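ATP phosphoribosyltransferase regulatory subunit (Lactococcus lactis, PDB 1Z7M) is the HisZ subunit required for the first step of histidine biosynthesis and may allow feedback regulation of ATP phosphoribosyltransferase activity by histidine. Local coordinates at residues L46-V58 against S115-F127. Residues are numbered along the deposited sequence; the frame is centred on the assembly and turned at random.
Sequences LRKLFSLKNYQEV and STSARYSYFGKIF
Arg-47 and Phe-123 illustrate how an aromatic face and a carboxylate can together fix a guanidinium group. With CG of Arg-47 anti to the carbonyl carbon (chi1 -85°) and the chain bent at the next bond, the arginine runs across the phenylalanine ring. From its CB, the chain first sets CG against the ring's far end, 3.5 Å from CZ of Phe-123. Beyond CD, NE passes near the CE1 side of the ring, and CZ of Arg-47 lies over its centre, 3.9 Å from the centroid, as a cation-pi stack, planes 19° apart. At the tip, NH2 settles over CG of Phe-123, while NH1 lies near CD2 and forms a long, weak ion pair with Glu-43. Arg-47 grips the fully extended Glu-57 side-on: NE of Arg-47 bonds OE2 of Glu-57 at 2.9 Å in a salt bridge, and its NH2 reaches OE1 at 3.3 Å. Flat stacking and this two-point grip together restrict the group's rotation. Phe-50 adds its CD1 obliquely against CZ of Phe-123.

Farther along, the Schellman motif with Asn-54 at C-prime ends the helix and returns the chain as strand 56-57, parallel to strand 118-127. Gln-56 N donates to Arg-119 O at 2.9 Å, Ser-121 N to Gln-56 O, and Val-58 N to Ser-121 O. Arg-119 lays its aliphatic CB and CG over one face of the Tyr-55 ring; its NH1 and the tyrosine hydroxyl share Glu-158, while NH2 pairs with Glu-150.

Within this chain, strand 56-57 forms one edge of the mixed sheet of this class-II synthetase-like fold, with 118-127 bonded on its other side to antiparallel strand 139-148. Helix 152-169 packs on Leu-46, Phe-50 and Tyr-55, helix 102-111 touches Val-58 and Tyr-120, and Arg-40 of the second subunit joins Arg-47 round the Glu-57 carboxylate, its salt bridge linking this edge to that subunit.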
# COMPACT_ATOMS: atom_id res chain seq x y z
N LEU B 46 33.91 -4.17 17.11
CA LEU B 46 33.71 -2.84 16.55
C LEU B 46 33.03 -1.89 17.54
O LEU B 46 33.31 -0.70 17.53
CB LEU B 46 32.89 -2.90 15.26
CG LEU B 46 33.50 -3.73 14.14
CD1 LEU B 46 32.84 -3.36 12.84
CD2 LEU B 46 34.99 -3.49 14.06
N ARG B 47 32.15 -2.40 18.40
CA ARG B 47 31.51 -1.52 19.38
C ARG B 47 32.55 -0.98 20.37
O ARG B 47 32.53 0.21 20.71
CB ARG B 47 30.38 -2.24 20.13
CG ARG B 47 29.04 -2.23 19.40
CD ARG B 47 27.89 -1.87 20.33
NE ARG B 47 26.64 -1.77 19.60
CZ ARG B 47 26.06 -2.79 18.99
NH1 ARG B 47 26.63 -3.98 19.03
NH2 ARG B 47 24.93 -2.61 18.32
N LYS B 48 33.45 -1.84 20.84
CA LYS B 48 34.48 -1.38 21.77
C LYS B 48 35.18 -0.24 21.03
O LYS B 48 35.16 0.92 21.46
CB LYS B 48 35.51 -2.48 22.10
CG LYS B 48 34.91 -3.81 22.62
CD LYS B 48 34.98 -4.01 24.15
CE LYS B 48 34.34 -5.36 24.58
NZ LYS B 48 34.24 -5.54 26.07
N LEU B 49 35.75 -0.58 19.89
CA LEU B 49 36.49 0.35 19.05
C LEU B 49 35.83 1.70 18.83
O LEU B 49 36.45 2.73 19.02
CB LEU B 49 36.76 -0.32 17.71
CG LEU B 49 37.44 0.55 16.66
CD1 LEU B 49 38.77 1.06 17.18
CD2 LEU B 49 37.63 -0.28 15.40
N PHE B 50 34.58 1.70 18.41
CA PHE B 50 33.86 2.95 18.16
C PHE B 50 33.60 3.74 19.42
O PHE B 50 33.68 4.96 19.42
CB PHE B 50 32.52 2.67 17.49
CG PHE B 50 32.62 2.09 16.11
CD1 PHE B 50 31.51 1.52 15.51
CD2 PHE B 50 33.83 2.11 15.41
CE1 PHE B 50 31.59 0.97 14.24
CE2 PHE B 50 33.92 1.57 14.14
CZ PHE B 50 32.80 0.99 13.56
N SER B 51 33.24 3.03 20.49
CA SER B 51 32.93 3.65 21.78
C SER B 51 34.17 4.24 22.42
O SER B 51 34.09 5.23 23.15
CB SER B 51 32.30 2.62 22.72
OG SER B 51 33.17 1.51 22.88
N LEU B 52 35.31 3.62 22.15
CA LEU B 52 36.61 4.04 22.65
C LEU B 52 37.07 5.33 21.96
O LEU B 52 37.86 6.10 22.51
CB LEU B 52 37.62 2.94 22.37
CG LEU B 52 39.02 3.12 22.92
CD1 LEU B 52 38.96 3.11 24.44
CD2 LEU B 52 39.91 1.99 22.42
N LYS B 53 36.58 5.55 20.75
CA LYS B 53 36.91 6.72 19.97
C LYS B 53 35.79 7.74 20.13
O LYS B 53 35.70 8.70 19.38
CB LYS B 53 37.06 6.32 18.51
CG LYS B 53 38.09 5.25 18.28
CD LYS B 53 39.47 5.79 18.58
CE LYS B 53 40.56 4.80 18.18
NZ LYS B 53 41.92 5.38 18.39
N ASN B 54 34.93 7.48 21.10
CA ASN B 54 33.82 8.38 21.40
C ASN B 54 32.71 8.54 20.34
O ASN B 54 32.25 9.65 20.06
CB ASN B 54 34.39 9.74 21.81
CG ASN B 54 33.55 10.44 22.86
OD1 ASN B 54 33.16 9.83 23.86
ND2 ASN B 54 33.25 11.71 22.63
N TYR B 55 32.27 7.42 19.76
CA TYR B 55 31.19 7.45 18.77
C TYR B 55 29.86 6.96 19.36
O TYR B 55 29.76 5.83 19.84
CB TYR B 55 31.53 6.57 17.57
CG TYR B 55 32.44 7.24 16.58
CD1 TYR B 55 33.80 7.40 16.85
CD2 TYR B 55 31.94 7.76 15.38
CE1 TYR B 55 34.64 8.06 15.95
CE2 TYR B 55 32.77 8.42 14.47
CZ TYR B 55 34.13 8.56 14.77
OH TYR B 55 34.98 9.20 13.90
N GLN B 56 28.85 7.81 19.31
CA GLN B 56 27.54 7.45 19.84
C GLN B 56 26.70 6.72 18.80
O GLN B 56 26.50 7.22 17.69
CB GLN B 56 26.80 8.69 20.33
CG GLN B 56 27.60 9.57 21.28
CD GLN B 56 28.35 8.76 22.33
OE1 GLN B 56 27.75 8.02 23.13
NE2 GLN B 56 29.69 8.91 22.36
N GLU B 57 26.21 5.53 19.15
CA GLU B 57 25.38 4.77 18.22
C GLU B 57 23.99 5.36 18.18
O GLU B 57 23.47 5.85 19.19
CB GLU B 57 25.29 3.30 18.66
CG GLU B 57 24.38 2.45 17.77
CD GLU B 57 24.31 0.98 18.18
OE1 GLU B 57 23.56 0.23 17.53
OE2 GLU B 57 25.01 0.59 19.15
N VAL B 58 23.39 5.34 16.99
CA VAL B 58 22.04 5.84 16.79
C VAL B 58 21.24 4.79 16.02
O VAL B 58 21.80 4.03 15.22
CB VAL B 58 22.02 7.15 16.00
CG1 VAL B 58 23.24 7.24 15.13
CG2 VAL B 58 20.77 7.21 15.13
N SER B 115 26.41 23.97 17.17
CA SER B 115 27.40 23.65 16.14
C SER B 115 28.70 23.10 16.74
O SER B 115 29.69 23.81 16.89
CB SER B 115 27.70 24.86 15.27
OG SER B 115 26.62 25.09 14.38
N THR B 116 28.65 21.82 17.06
CA THR B 116 29.78 21.12 17.63
C THR B 116 30.03 19.82 16.86
O THR B 116 29.27 19.45 15.97
CB THR B 116 29.53 20.77 19.12
OG1 THR B 116 30.56 19.89 19.58
CG2 THR B 116 28.16 20.10 19.29
N SER B 117 31.12 19.15 17.23
CA SER B 117 31.52 17.90 16.62
C SER B 117 30.48 16.84 16.98
O SER B 117 29.85 16.91 18.05
CB SER B 117 32.89 17.51 17.17
OG SER B 117 33.60 16.65 16.30
N ALA B 118 30.30 15.86 16.09
CA ALA B 118 29.35 14.77 16.31
C ALA B 118 29.86 13.47 15.69
O ALA B 118 30.21 13.44 14.51
CB ALA B 118 28.01 15.13 15.72
N ARG B 119 29.93 12.42 16.50
CA ARG B 119 30.38 11.12 16.00
C ARG B 119 29.24 10.12 16.18
O ARG B 119 28.80 9.86 17.29
CB ARG B 119 31.63 10.62 16.74
CG ARG B 119 32.93 11.32 16.39
CD ARG B 119 33.17 12.51 17.31
NE ARG B 119 34.24 13.40 16.84
CZ ARG B 119 35.51 13.05 16.70
NH1 ARG B 119 35.91 11.81 16.99
NH2 ARG B 119 36.39 13.95 16.28
N TYR B 120 28.77 9.58 15.06
CA TYR B 120 27.67 8.62 15.05
C TYR B 120 28.06 7.24 14.55
O TYR B 120 28.98 7.08 13.74
CB TYR B 120 26.56 9.17 14.16
CG TYR B 120 25.89 10.40 14.67
CD1 TYR B 120 25.24 11.28 13.81
CD2 TYR B 120 25.84 10.67 16.03
CE1 TYR B 120 24.56 12.41 14.29
CE2 TYR B 120 25.16 11.79 16.53
CZ TYR B 120 24.53 12.65 15.66
OH TYR B 120 23.87 13.75 16.17
N SER B 121 27.36 6.22 15.03
CA SER B 121 27.61 4.87 14.56
C SER B 121 26.26 4.18 14.39
O SER B 121 25.27 4.59 14.99
CB SER B 121 28.51 4.10 15.53
OG SER B 121 27.97 4.05 16.83
N TYR B 122 26.22 3.14 13.56
CA TYR B 122 25.00 2.40 13.33
C TYR B 122 25.26 0.92 13.04
O TYR B 122 26.22 0.58 12.34
CB TYR B 122 24.22 3.03 12.18
CG TYR B 122 25.00 3.14 10.88
CD1 TYR B 122 25.09 2.07 9.99
CD2 TYR B 122 25.62 4.33 10.53
CE1 TYR B 122 25.78 2.19 8.79
CE2 TYR B 122 26.31 4.46 9.33
CZ TYR B 122 26.38 3.39 8.46
OH TYR B 122 27.06 3.53 7.28
N PHE B 123 24.40 0.07 13.59
CA PHE B 123 24.48 -1.37 13.42
C PHE B 123 23.09 -1.85 13.06
O PHE B 123 22.24 -2.00 13.93
CB PHE B 123 24.93 -2.06 14.71
CG PHE B 123 26.23 -1.55 15.26
CD1 PHE B 123 26.33 -0.26 15.79
CD2 PHE B 123 27.36 -2.36 15.23
CE1 PHE B 123 27.53 0.21 16.29
CE2 PHE B 123 28.56 -1.89 15.73
CZ PHE B 123 28.65 -0.61 16.27
N GLY B 124 22.86 -2.11 11.78
CA GLY B 124 21.55 -2.55 11.38
C GLY B 124 21.50 -2.83 9.90
O GLY B 124 22.54 -2.88 9.24
N LYS B 125 20.30 -3.01 9.36
CA LYS B 125 20.20 -3.30 7.95
C LYS B 125 19.30 -2.40 7.13
O LYS B 125 18.37 -1.80 7.65
CB LYS B 125 19.78 -4.75 7.77
CG LYS B 125 18.53 -5.11 8.50
CD LYS B 125 18.07 -6.52 8.19
CE LYS B 125 19.01 -7.58 8.75
NZ LYS B 125 18.39 -8.93 8.61
N ILE B 126 19.65 -2.29 5.85
CA ILE B 126 18.91 -1.50 4.87
C ILE B 126 18.25 -2.53 3.97
O ILE B 126 18.69 -3.67 3.92
CB ILE B 126 19.84 -0.62 4.00
CG1 ILE B 126 20.90 -1.48 3.33
CG2 ILE B 126 20.47 0.45 4.84
CD1 ILE B 126 21.65 -0.73 2.26
N PHE B 127 17.20 -2.12 3.26
CA PHE B 127 16.47 -3.03 2.39
C PHE B 127 16.36 -2.53 0.97
O PHE B 127 15.70 -1.53 0.71
CB PHE B 127 15.07 -3.25 2.95
CG PHE B 127 15.04 -3.56 4.41
CD1 PHE B 127 15.04 -2.53 5.35
CD2 PHE B 127 15.07 -4.88 4.87
CE1 PHE B 127 15.06 -2.82 6.72
CE2 PHE B 127 15.09 -5.17 6.23
CZ PHE B 127 15.09 -4.14 7.15